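Local coordinates for protein Vlm2 (Streptomyces tsusimaensis, PDB 6ECB) that contributes to nonribosomal assembly of the depsipeptide valinomycin, the part here being its thioesterase domain, an alpha/beta-hydrolase that works through acyl-enzyme intermediates, at residues P39-A44 / K62-I67; M89-S94 / A121-D126; G128-G133 / L233-H238. All blocks are in the same frame, centred on the assembly; numbering follows the deposited sequence. Where two conformers were deposited one is given.

Contact 1 (P39-A44 / K62-I67); sequences PGIVFA and KGFGEI
I41 and F64 form the apolar centre of this contact. CD1 of I41 lies over one face of the F64 ring, a CH-pi contact 3.8 Å from the ring centroid and displaced toward the rim. CG1 follows along the same ring, 3.6 Å from F64 CD2. With CG1 anti to the carbonyl carbon (chi1 -50°) and the chain extended beyond it, the longer branch goes to F64 while CG2 covers the centre of one face of F43, so a single branched side chain serves two rings. I67 meets F43 differently: its CG2 sits at the ring edge, 3.8 Å from F43 CE2, the two side chains lying alongside each other. Farther out, the compact ring of P39 brings CG to 3.9 Å from F64 CD2, and Y106 of strand 105-110 packs on both residues.

The polar edge is all backbone. I41 N donates to E66 O at 3.1 Å in the carbonyl plane, whereas G65 N donates to P39 O at 2.8 Å from above the plane of the P39 carbonyl. Glycine suits position 40, where a beta carbon would press on E66 O. The carboxylate of E66 leads away into solvent.

Backbone polarity is thus spent on pairing while hydrophobic side chains fill one side, where strand 67-71 begins beside strand 40-44, the parallel pairing expected of a beta-alpha-beta crossover through helix 55-60.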
ATOM      1  N   PRO A  39      -6.599   8.721 -15.804  1.00 21.17           N
ATOM      2  CA  PRO A  39      -5.215   8.695 -15.318  1.00 22.70           C
ATOM      3  C   PRO A  39      -4.857   7.350 -14.720  1.00 25.35           C
ATOM      4  O   PRO A  39      -5.711   6.543 -14.356  1.00 21.28           O
ATOM      5  CB  PRO A  39      -5.187   9.769 -14.248  1.00 23.93           C
ATOM      6  CG  PRO A  39      -6.591   9.922 -13.836  1.00 24.67           C
ATOM      7  CD  PRO A  39      -7.447   9.608 -14.991  1.00 24.33           C
ATOM      8  N   GLY A  40      -3.581   7.146 -14.595  1.00 19.67           N
ATOM      9  CA  GLY A  40      -3.059   5.944 -13.974  1.00 20.10           C
ATOM     10  C   GLY A  40      -2.760   6.126 -12.515  1.00 18.28           C
ATOM     11  O   GLY A  40      -2.732   7.236 -11.983  1.00 18.99           O
ATOM     12  N   ILE A  41      -2.533   4.995 -11.833  1.00 18.71           N
ATOM     13  CA  ILE A  41      -2.011   5.003 -10.473  1.00 15.72           C
ATOM     14  C   ILE A  41      -1.003   3.875 -10.352  1.00 17.65           C
ATOM     15  O   ILE A  41      -1.265   2.744 -10.801  1.00 19.27           O
ATOM     16  CB  ILE A  41      -3.066   4.786  -9.359  1.00 17.98           C
ATOM     17  CG1 ILE A  41      -4.264   5.704  -9.502  1.00 21.61           C
ATOM     18  CG2 ILE A  41      -2.383   4.963  -7.989  1.00 19.35           C
ATOM     19  CD1 ILE A  41      -5.441   5.251  -8.562  1.00 22.66           C
ATOM     20  N   VAL A  42       0.126   4.180  -9.718  1.00 16.60           N
ATOM     21  CA  VAL A  42       1.097   3.183  -9.277  1.00 15.82           C
ATOM     22  C   VAL A  42       1.081   3.198  -7.759  1.00 14.88           C
ATOM     23  O   VAL A  42       1.449   4.206  -7.131  1.00 16.16           O
ATOM     24  CB  VAL A  42       2.518   3.471  -9.785  1.00 18.72           C
ATOM     25  CG1 VAL A  42       3.456   2.405  -9.256  1.00 19.42           C
ATOM     26  CG2 VAL A  42       2.556   3.525 -11.316  1.00 21.17           C
ATOM     27  N   PHE A  43       0.684   2.072  -7.174  1.00 15.90           N
ATOM     28  CA  PHE A  43       0.674   1.901  -5.730  1.00 13.85           C
ATOM     29  C   PHE A  43       1.967   1.279  -5.222  1.00 16.77           C
ATOM     30  O   PHE A  43       2.407   0.251  -5.724  1.00 17.97           O
ATOM     31  CB  PHE A  43      -0.492   1.012  -5.310  1.00 14.79           C
ATOM     32  CG  PHE A  43      -1.848   1.680  -5.409  1.00 16.15           C
ATOM     33  CD1 PHE A  43      -2.203   2.656  -4.504  1.00 17.76           C
ATOM     34  CD2 PHE A  43      -2.752   1.312  -6.386  1.00 21.29           C
ATOM     35  CE1 PHE A  43      -3.450   3.264  -4.577  1.00 19.75           C
ATOM     36  CE2 PHE A  43      -4.000   1.906  -6.452  1.00 21.23           C
ATOM     37  CZ  PHE A  43      -4.343   2.864  -5.536  1.00 17.41           C
ATOM     38  N   ALA A  44       2.516   1.862  -4.187  1.00 14.85           N
ATOM     39  CA  ALA A  44       3.648   1.340  -3.445  1.00 13.46           C
ATOM     40  C   ALA A  44       3.146   0.426  -2.336  1.00 16.43           C
ATOM     41  O   ALA A  44       2.121   0.716  -1.705  1.00 17.00           O
ATOM     42  CB  ALA A  44       4.481   2.472  -2.849  1.00 16.59           C
ATOM     43  N   LYS A  62     -13.467   3.260 -11.231  1.00 23.81           N
ATOM     44  CA  LYS A  62     -14.032   3.428 -12.554  1.00 23.37           C
ATOM     45  C   LYS A  62     -13.433   4.590 -13.323  1.00 31.11           C
ATOM     46  O   LYS A  62     -13.647   4.679 -14.537  1.00 29.59           O
ATOM     47  CB  LYS A  62     -15.549   3.630 -12.450  1.00 27.38           C
ATOM     48  CG  LYS A  62     -16.248   2.410 -11.866  1.00 40.56           C
ATOM     49  CD  LYS A  62     -17.774   2.477 -11.987  1.00 50.32           C
ATOM     50  CE  LYS A  62     -18.466   2.150 -10.665  1.00 70.92           C
ATOM     51  NZ  LYS A  62     -18.258   3.220  -9.628  1.00 84.38           N
ATOM     52  N   GLY A  63     -12.709   5.476 -12.660  1.00 24.33           N
ATOM     53  CA  GLY A  63     -12.262   6.703 -13.289  1.00 27.48           C
ATOM     54  C   GLY A  63     -10.799   6.707 -13.672  1.00 24.51           C
ATOM     55  O   GLY A  63     -10.236   7.774 -13.958  1.00 24.79           O
ATOM     56  N   PHE A  64     -10.166   5.533 -13.689  1.00 23.60           N
ATOM     57  CA  PHE A  64      -8.735   5.442 -13.921  1.00 22.68           C
ATOM     58  C   PHE A  64      -8.456   4.491 -15.070  1.00 24.11           C
ATOM     59  O   PHE A  64      -9.254   3.598 -15.383  1.00 29.49           O
ATOM     60  CB  PHE A  64      -8.002   4.998 -12.649  1.00 21.85           C
ATOM     61  CG  PHE A  64      -8.073   6.007 -11.558  1.00 18.83           C
ATOM     62  CD1 PHE A  64      -9.188   6.092 -10.738  1.00 21.13           C
ATOM     63  CD2 PHE A  64      -7.050   6.906 -11.373  1.00 21.02           C
ATOM     64  CE1 PHE A  64      -9.268   7.059  -9.741  1.00 19.50           C
ATOM     65  CE2 PHE A  64      -7.115   7.865 -10.384  1.00 22.49           C
ATOM     66  CZ  PHE A  64      -8.211   7.944  -9.558  1.00 20.15           C
ATOM     67  N   GLY A  65      -7.320   4.707 -15.716  1.00 22.36           N
ATOM     68  CA  GLY A  65      -6.909   3.866 -16.811  1.00 25.65           C
ATOM     69  C   GLY A  65      -6.118   2.675 -16.305  1.00 30.16           C
ATOM     70  O   GLY A  65      -6.681   1.631 -15.957  1.00 35.06           O
ATOM     71  N   GLU A  66      -4.803   2.815 -16.268  1.00 26.87           N
ATOM     72  CA  GLU A  66      -3.923   1.723 -15.871  1.00 24.13           C
ATOM     73  C   GLU A  66      -3.612   1.842 -14.391  1.00 23.53           C
ATOM     74  O   GLU A  66      -3.070   2.863 -13.952  1.00 24.11           O
ATOM     75  CB  GLU A  66      -2.627   1.781 -16.666  1.00 25.05           C
ATOM     76  CG  GLU A  66      -2.827   1.616 -18.157  1.00 31.58           C
ATOM     77  CD  GLU A  66      -1.512   1.524 -18.899  1.00 51.63           C
ATOM     78  OE1 GLU A  66      -0.446   1.700 -18.266  1.00 38.99           O
ATOM     79  OE2 GLU A  66      -1.550   1.275 -20.115  1.00 51.08           O
ATOM     80  N   ILE A  67      -3.912   0.794 -13.639  1.00 19.68           N
ATOM     81  CA  ILE A  67      -3.575   0.726 -12.224  1.00 19.32           C
ATOM     82  C   ILE A  67      -2.528  -0.356 -12.045  1.00 21.23           C
ATOM     83  O   ILE A  67      -2.768  -1.519 -12.390  1.00 23.05           O
ATOM     84  CB  ILE A  67      -4.800   0.432 -11.359  1.00 21.12           C
ATOM     85  CG1 ILE A  67      -5.853   1.515 -11.580  1.00 29.66           C
ATOM     86  CG2 ILE A  67      -4.403   0.402  -9.904  1.00 22.61           C
ATOM     87  CD1 ILE A  67      -7.194   1.113 -11.111  1.00 32.95           C
TER

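Contact 2 (M89-S94 / A121-D126); sequences MVQFCS and ATMLLD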
ATOM      1  N   MET A  89      14.282   0.223  -0.413  1.00 18.95           N
ATOM      2  CA  MET A  89      12.938  -0.059  -0.904  1.00 17.49           C
ATOM      3  C   MET A  89      12.422   1.069  -1.785  1.00 18.30           C
ATOM      4  O   MET A  89      11.838   0.823  -2.857  1.00 18.13           O
ATOM      5  CB  MET A  89      12.003  -0.301   0.284  1.00 19.14           C
ATOM      6  CG  MET A  89      10.613  -0.770  -0.120  1.00 19.81           C
ATOM      7  SD  MET A  89      10.645  -2.331  -1.059  1.00 19.80           S
ATOM      8  CE  MET A  89       8.894  -2.405  -1.430  1.00 24.94           C
ATOM      9  N   VAL A  90      12.656   2.318  -1.368  1.00 20.31           N
ATOM     10  CA  VAL A  90      12.234   3.458  -2.178  1.00 19.27           C
ATOM     11  C   VAL A  90      12.905   3.406  -3.539  1.00 15.88           C
ATOM     12  O   VAL A  90      12.273   3.660  -4.577  1.00 20.85           O
ATOM     13  CB  VAL A  90      12.551   4.776  -1.454  1.00 22.37           C
ATOM     14  CG1 VAL A  90      12.345   5.964  -2.417  1.00 25.02           C
ATOM     15  CG2 VAL A  90      11.671   4.933  -0.218  1.00 21.19           C
ATOM     16  N   GLN A  91      14.196   3.078  -3.547  1.00 18.29           N
ATOM     17  CA  GLN A  91      14.942   2.978  -4.792  1.00 20.91           C
ATOM     18  C   GLN A  91      14.372   1.885  -5.680  1.00 19.97           C
ATOM     19  O   GLN A  91      14.161   2.102  -6.883  1.00 20.79           O
ATOM     20  CB  GLN A  91      16.419   2.746  -4.477  1.00 23.06           C
ATOM     21  CG  GLN A  91      17.287   2.641  -5.692  1.00 30.77           C
ATOM     22  CD  GLN A  91      17.423   3.974  -6.401  1.00 38.66           C
ATOM     23  OE1 GLN A  91      17.123   4.099  -7.592  1.00 50.88           O
ATOM     24  NE2 GLN A  91      17.873   4.981  -5.663  1.00 31.79           N
ATOM     25  N   PHE A  92      14.131   0.690  -5.115  1.00 21.16           N
ATOM     26  CA  PHE A  92      13.538  -0.386  -5.899  1.00 20.47           C
ATOM     27  C   PHE A  92      12.225   0.079  -6.518  1.00 19.42           C
ATOM     28  O   PHE A  92      11.954  -0.165  -7.704  1.00 21.21           O
ATOM     29  CB  PHE A  92      13.256  -1.618  -5.042  1.00 19.94           C
ATOM     30  CG  PHE A  92      14.462  -2.460  -4.699  1.00 24.11           C
ATOM     31  CD1 PHE A  92      15.243  -3.039  -5.689  1.00 29.02           C
ATOM     32  CD2 PHE A  92      14.748  -2.748  -3.374  1.00 24.39           C
ATOM     33  CE1 PHE A  92      16.323  -3.854  -5.357  1.00 34.15           C
ATOM     34  CE2 PHE A  92      15.819  -3.552  -3.029  1.00 25.35           C
ATOM     35  CZ  PHE A  92      16.612  -4.109  -4.019  1.00 28.75           C
ATOM     36  N   CYS A  93      11.389   0.737  -5.714  1.00 19.95           N
ATOM     37  CA  CYS A  93      10.050   1.093  -6.159  1.00 18.11           C
ATOM     38  C   CYS A  93      10.086   2.233  -7.168  1.00 19.68           C
ATOM     39  O   CYS A  93       9.296   2.251  -8.126  1.00 23.29           O
ATOM     40  CB  CYS A  93       9.188   1.465  -4.960  1.00 19.10           C
ATOM     41  SG  CYS A  93       8.762   0.069  -3.914  1.00 19.17           S
ATOM     42  N   SER A  94      10.998   3.186  -6.975  1.00 20.31           N
ATOM     43  CA  SER A  94      11.176   4.266  -7.942  0.50 21.64           C
ATOM     44  C   SER A  94      11.593   3.716  -9.294  1.00 21.62           C
ATOM     45  O   SER A  94      11.019   4.064 -10.338  1.00 23.00           O
ATOM     46  CB  SER A  94      12.234   5.263  -7.446  0.50 27.32           C
ATOM     47  OG  SER A  94      11.893   5.833  -6.202  0.50 28.52           O
ATOM     48  N   ALA A 121       7.869   9.374  -5.128  1.00 16.97           N
ATOM     49  CA  ALA A 121       7.556  10.564  -5.913  1.00 18.35           C
ATOM     50  C   ALA A 121       8.695  11.574  -5.876  1.00 18.61           C
ATOM     51  O   ALA A 121       9.026  12.174  -6.910  1.00 17.99           O
ATOM     52  CB  ALA A 121       6.256  11.184  -5.415  1.00 17.55           C
ATOM     53  N   THR A 122       9.313  11.793  -4.705  1.00 18.04           N
ATOM     54  CA  THR A 122      10.398  12.765  -4.670  1.00 16.65           C
ATOM     55  C   THR A 122      11.561  12.289  -5.523  1.00 20.73           C
ATOM     56  O   THR A 122      12.193  13.092  -6.226  1.00 20.95           O
ATOM     57  CB  THR A 122      10.893  13.082  -3.245  1.00 29.32           C
ATOM     58  OG1 THR A 122      11.679  12.010  -2.738  1.00 32.55           O
ATOM     59  CG2 THR A 122       9.768  13.354  -2.309  1.00 19.79           C
ATOM     60  N   MET A 123      11.829  10.980  -5.513  1.00 19.58           N
ATOM     61  CA  MET A 123      12.912  10.445  -6.329  1.00 17.71           C
ATOM     62  C   MET A 123      12.616  10.582  -7.825  1.00 18.77           C
ATOM     63  O   MET A 123      13.516  10.906  -8.605  1.00 19.81           O
ATOM     64  CB  MET A 123      13.166   8.977  -5.974  1.00 21.05           C
ATOM     65  CG  MET A 123      14.412   8.372  -6.565  1.00 40.93           C
ATOM     66  SD  MET A 123      14.833   6.813  -5.716  1.00 48.02           S
ATOM     67  CE  MET A 123      15.202   7.370  -4.070  1.00 53.26           C
ATOM     68  N   LEU A 124      11.375  10.329  -8.243  1.00 19.52           N
ATOM     69  CA  LEU A 124      11.030  10.524  -9.648  1.00 17.76           C
ATOM     70  C   LEU A 124      11.229  11.981 -10.052  1.00 17.13           C
ATOM     71  O   LEU A 124      11.781  12.262 -11.112  1.00 18.61           O
ATOM     72  CB  LEU A 124       9.590  10.077  -9.898  1.00 18.00           C
ATOM     73  CG  LEU A 124       9.369   8.568  -9.774  1.00 16.98           C
ATOM     74  CD1 LEU A 124       7.883   8.270  -9.864  1.00 20.11           C
ATOM     75  CD2 LEU A 124      10.128   7.779 -10.831  1.00 21.56           C
ATOM     76  N   LEU A 125      10.779  12.922  -9.216  1.00 18.82           N
ATOM     77  CA  LEU A 125      10.954  14.327  -9.573  1.00 19.80           C
ATOM     78  C   LEU A 125      12.428  14.671  -9.743  1.00 20.02           C
ATOM     79  O   LEU A 125      12.812  15.398 -10.666  1.00 20.21           O
ATOM     80  CB  LEU A 125      10.335  15.213  -8.503  1.00 22.73           C
ATOM     81  CG  LEU A 125       8.822  15.138  -8.366  1.00 29.67           C
ATOM     82  CD1 LEU A 125       8.405  15.906  -7.120  1.00 47.65           C
ATOM     83  CD2 LEU A 125       8.145  15.712  -9.552  1.00 27.08           C
ATOM     84  N   ASP A 126      13.275  14.131  -8.868  1.00 21.80           N
ATOM     85  CA  ASP A 126      14.706  14.392  -8.958  1.00 22.64           C
ATOM     86  C   ASP A 126      15.299  13.870 -10.253  1.00 20.99           C
ATOM     87  O   ASP A 126      16.329  14.375 -10.708  1.00 22.81           O
ATOM     88  CB  ASP A 126      15.432  13.751  -7.782  1.00 26.18           C
ATOM     89  CG  ASP A 126      15.191  14.461  -6.480  1.00 46.54           C
ATOM     90  OD1 ASP A 126      14.641  15.573  -6.460  1.00 33.51           O
ATOM     91  OD2 ASP A 126      15.553  13.875  -5.455  1.00 38.90           O
TER
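M123 reaches across to S94 and V90 because its CG stands anti to the backbone N (chi1 -170°) and the chain runs on extended until it bends at the thioether (chi3 -65°). The straight portion carries SD to the neighbouring helix, and the bend lays CE against V90 CG1 at 3.6 Å. V90 has that branch anti to its own backbone N, and the two side chains meet at a slant. S94, modelled in two conformers, brings OG to 3.1 Å from M123 SD in one of them. In that conformer OG also donates to V90 O at 2.7 Å, approaching from above the carbonyl plane, so that this oxygen accepts both S94 N and S94 OG. Q91 lies across M123 at about a right angle, on the more exposed flank. Deeper in, L124 CD2 rests 3.9 Å from S94 O.

The helix axes approach to 9.6 Å and cross at -59°, a separation that a small serine and a long, flexible methionine together can bridge. Putting an alanine in place of M123 is likely to open a gap between the helices, leaving V90 CG1 without its methyl partner.

In that same S94 conformer the hydroxyl is spent on its own helix, consistent with a junction between helices 86-97 and 112-126 carried mainly by the M123 thioether and V90.

Contact 3 (G128-G133 / L233-H238); sequences GIRPKG and LDIPIH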
ATOM      1  N   GLY A 128      13.598  13.908 -13.125  1.00 20.40           N
ATOM      2  CA  GLY A 128      12.953  14.535 -14.272  1.00 21.01           C
ATOM      3  C   GLY A 128      11.679  13.846 -14.714  1.00 20.48           C
ATOM      4  O   GLY A 128      11.332  13.894 -15.898  1.00 21.19           O
ATOM      5  N   ILE A 129      11.005  13.160 -13.796  1.00 19.38           N
ATOM      6  CA  ILE A 129       9.742  12.468 -14.061  1.00 18.87           C
ATOM      7  C   ILE A 129       8.718  13.028 -13.094  1.00 20.67           C
ATOM      8  O   ILE A 129       8.907  12.935 -11.875  1.00 20.91           O
ATOM      9  CB  ILE A 129       9.884  10.956 -13.870  1.00 18.89           C
ATOM     10  CG1 ILE A 129      10.985  10.425 -14.797  1.00 20.89           C
ATOM     11  CG2 ILE A 129       8.535  10.241 -14.082  1.00 22.76           C
ATOM     12  CD1 ILE A 129      11.363   8.967 -14.475  1.00 25.01           C
ATOM     13  N   ARG A 130       7.622  13.567 -13.617  1.00 18.93           N
ATOM     14  CA  ARG A 130       6.658  14.256 -12.764  1.00 18.08           C
ATOM     15  C   ARG A 130       5.315  13.540 -12.728  1.00 18.34           C
ATOM     16  O   ARG A 130       4.512  13.665 -13.674  1.00 18.13           O
ATOM     17  CB  ARG A 130       6.474  15.693 -13.243  1.00 18.67           C
ATOM     18  CG  ARG A 130       5.595  16.534 -12.317  1.00 19.56           C
ATOM     19  CD  ARG A 130       5.358  17.923 -12.890  1.00 22.00           C
ATOM     20  NE  ARG A 130       4.537  18.733 -11.985  1.00 20.64           N
ATOM     21  CZ  ARG A 130       5.008  19.437 -10.953  1.00 26.92           C
ATOM     22  NH1 ARG A 130       6.313  19.496 -10.679  1.00 20.96           N
ATOM     23  NH2 ARG A 130       4.156  20.117 -10.196  1.00 32.37           N
ATOM     24  N   PRO A 131       5.018  12.802 -11.663  1.00 17.55           N
ATOM     25  CA  PRO A 131       3.683  12.205 -11.532  1.00 18.55           C
ATOM     26  C   PRO A 131       2.622  13.295 -11.435  1.00 21.43           C
ATOM     27  O   PRO A 131       2.897  14.452 -11.093  1.00 19.43           O
ATOM     28  CB  PRO A 131       3.775  11.402 -10.226  1.00 17.13           C
ATOM     29  CG  PRO A 131       5.261  11.208  -9.986  1.00 16.91           C
ATOM     30  CD  PRO A 131       5.871  12.502 -10.506  1.00 16.77           C
ATOM     31  N   LYS A 132       1.386  12.887 -11.714  1.00 19.04           N
ATOM     32  CA  LYS A 132       0.242  13.781 -11.617  1.00 17.87           C
ATOM     33  C   LYS A 132      -0.019  14.239 -10.190  1.00 19.33           C
ATOM     34  O   LYS A 132      -0.483  15.363  -9.982  1.00 19.91           O
ATOM     35  CB  LYS A 132      -0.984  13.066 -12.173  1.00 19.81           C
ATOM     36  CG  LYS A 132      -2.220  13.930 -12.290  1.00 22.43           C
ATOM     37  CD  LYS A 132      -3.283  13.172 -13.063  1.00 22.17           C
ATOM     38  CE  LYS A 132      -4.596  13.891 -13.027  1.00 34.67           C
ATOM     39  NZ  LYS A 132      -4.484  15.131 -13.761  1.00 32.28           N
ATOM     40  N   GLY A 133       0.267  13.398  -9.207  1.00 18.92           N
ATOM     41  CA  GLY A 133      -0.042  13.705  -7.821  1.00 18.05           C
ATOM     42  C   GLY A 133       0.317  12.523  -6.954  1.00 16.35           C
ATOM     43  O   GLY A 133       0.691  11.448  -7.445  1.00 15.86           O
ATOM     44  N   LEU A 233       7.097  18.159  -1.320  1.00 23.54           N
ATOM     45  CA  LEU A 233       6.866  17.514  -2.604  1.00 22.56           C
ATOM     46  C   LEU A 233       6.149  18.486  -3.518  1.00 22.88           C
ATOM     47  O   LEU A 233       5.169  19.121  -3.127  1.00 20.72           O
ATOM     48  CB  LEU A 233       6.038  16.240  -2.402  1.00 20.46           C
ATOM     49  CG  LEU A 233       5.732  15.429  -3.633  1.00 22.32           C
ATOM     50  CD1 LEU A 233       6.984  14.800  -4.217  1.00 30.93           C
ATOM     51  CD2 LEU A 233       4.718  14.351  -3.276  1.00 22.66           C
ATOM     52  N   ASP A 234       6.657  18.629  -4.744  1.00 20.62           N
ATOM     53  CA  ASP A 234       6.183  19.646  -5.658  1.00 21.17           C
ATOM     54  C   ASP A 234       5.125  19.124  -6.631  1.00 32.72           C
ATOM     55  O   ASP A 234       5.123  19.521  -7.796  1.00 33.39           O
ATOM     56  CB  ASP A 234       7.380  20.213  -6.431  1.00 29.30           C
ATOM     57  CG  ASP A 234       7.013  21.390  -7.294  1.00 47.51           C
ATOM     58  OD1 ASP A 234       6.248  22.231  -6.812  1.00 35.01           O
ATOM     59  OD2 ASP A 234       7.466  21.461  -8.458  1.00 42.37           O
ATOM     60  N   ILE A 235       4.294  18.174  -6.211  1.00 20.88           N
ATOM     61  CA  ILE A 235       3.079  17.815  -6.937  1.00 18.57           C
ATOM     62  C   ILE A 235       1.931  17.787  -5.933  1.00 20.63           C
ATOM     63  O   ILE A 235       2.167  17.726  -4.725  1.00 21.39           O
ATOM     64  CB  ILE A 235       3.210  16.442  -7.634  1.00 19.63           C
ATOM     65  CG1 ILE A 235       3.437  15.321  -6.610  1.00 19.14           C
ATOM     66  CG2 ILE A 235       4.348  16.483  -8.661  1.00 22.05           C
ATOM     67  CD1 ILE A 235       3.581  13.933  -7.286  1.00 21.34           C
ATOM     68  N   PRO A 236       0.684  17.836  -6.395  1.00 20.50           N
ATOM     69  CA  PRO A 236      -0.434  17.898  -5.441  1.00 21.41           C
ATOM     70  C   PRO A 236      -0.562  16.600  -4.672  1.00 19.30           C
ATOM     71  O   PRO A 236      -0.344  15.514  -5.210  1.00 21.66           O
ATOM     72  CB  PRO A 236      -1.662  18.124  -6.328  1.00 22.00           C
ATOM     73  CG  PRO A 236      -1.142  18.476  -7.664  1.00 28.00           C
ATOM     74  CD  PRO A 236       0.238  18.014  -7.782  1.00 20.83           C
ATOM     75  N   ILE A 237      -0.959  16.727  -3.411  1.00 18.48           N
ATOM     76  CA  ILE A 237      -1.189  15.590  -2.533  1.00 17.92           C
ATOM     77  C   ILE A 237      -2.678  15.514  -2.225  1.00 21.05           C
ATOM     78  O   ILE A 237      -3.308  16.536  -1.917  1.00 20.34           O
ATOM     79  CB  ILE A 237      -0.374  15.721  -1.244  1.00 18.99           C
ATOM     80  CG1 ILE A 237       1.092  15.880  -1.573  1.00 19.82           C
ATOM     81  CG2 ILE A 237      -0.618  14.529  -0.355  1.00 19.24           C
ATOM     82  CD1 ILE A 237       1.949  16.064  -0.367  1.00 21.46           C
ATOM     83  N   HIS A 238      -3.247  14.305  -2.320  1.00 18.01           N
ATOM     84  CA  HIS A 238      -4.613  14.031  -1.892  1.00 17.74           C
ATOM     85  C   HIS A 238      -4.533  13.021  -0.769  1.00 20.04           C
ATOM     86  O   HIS A 238      -3.987  11.937  -0.972  1.00 18.10           O
ATOM     87  CB  HIS A 238      -5.475  13.431  -2.992  1.00 20.31           C
ATOM     88  CG  HIS A 238      -6.106  14.447  -3.883  1.00 29.97           C
ATOM     89  ND1 HIS A 238      -5.404  15.043  -4.898  1.00 26.86           N
ATOM     90  CD2 HIS A 238      -7.350  14.998  -3.901  1.00 46.19           C
ATOM     91  CE1 HIS A 238      -6.184  15.903  -5.526  1.00 32.43           C
ATOM     92  NE2 HIS A 238      -7.373  15.902  -4.937  1.00 33.18           N
TER
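R130 and D234 supply the charged interaction. R130 NH1 donates to D234 OD2 at 3.2 Å in a nearly straight hydrogen bond (170°) that forms part of a salt bridge. The acceptor lies in the guanidinium plane, yet the donor comes from above the carboxylate, the two planes standing 74° apart. An arginine suits this exposed margin because its long extended chain can cross the interface before it meets the acid.

Apolar contacts centre on I235, which is buried. Its CG2 lies over the middle of one guanidinium face, 3.8 Å from R130 CZ, so the isoleucine backs the charged group that D234 holds at one end. CD1 packs 3.9 Å from P131 CB and also reaches G133, 3.6 Å from its C atom. I235 places CG1 between its backbone N and carbonyl carbon (chi1 62°), so that CG2 goes to the guanidinium and the carbonyl of P131, and CD1 to the P131 ring and G133.

In the contacts with the backbone, P236 sets CD 3.5 Å from K132 O, and G133 CA comes to 3.2 Å from P236 O. A beta carbon at G133 would crowd that oxygen, so the bare alpha carbon is apt. The same P236 carbonyl takes a backbone hydrogen bond from L134, at the start of strand 134-137.

The contact joins the loop before strand 134-137 to the lead-in and first residues of strand 237-241, parallel neighbours in the central sheet of the alpha/beta-hydrolase fold.

From the N terminus, contact 1 closes first, bringing 62-67 back to 39-44 around helix 55-60. Contact 2 then joins helix 86-97 to helix 112-126, with strand 105-110 between them in the chain. Contact 3 closes the longest loop, with 99 residues between its segments, about half of them helical. The three follow in series, so none nests within or crosses another. Contacts 2 and 3 adjoin: helix 112-126 ends in a Schellman motif at G128, and L125 packs on both R130 and L233. Contacts 1 and 3 touch where P39 CB meets K132 CD. Contacts 1 and 3 join two strand pairs lying on either side of strand 105-110 in the sheet, and contact 2 joins two helices.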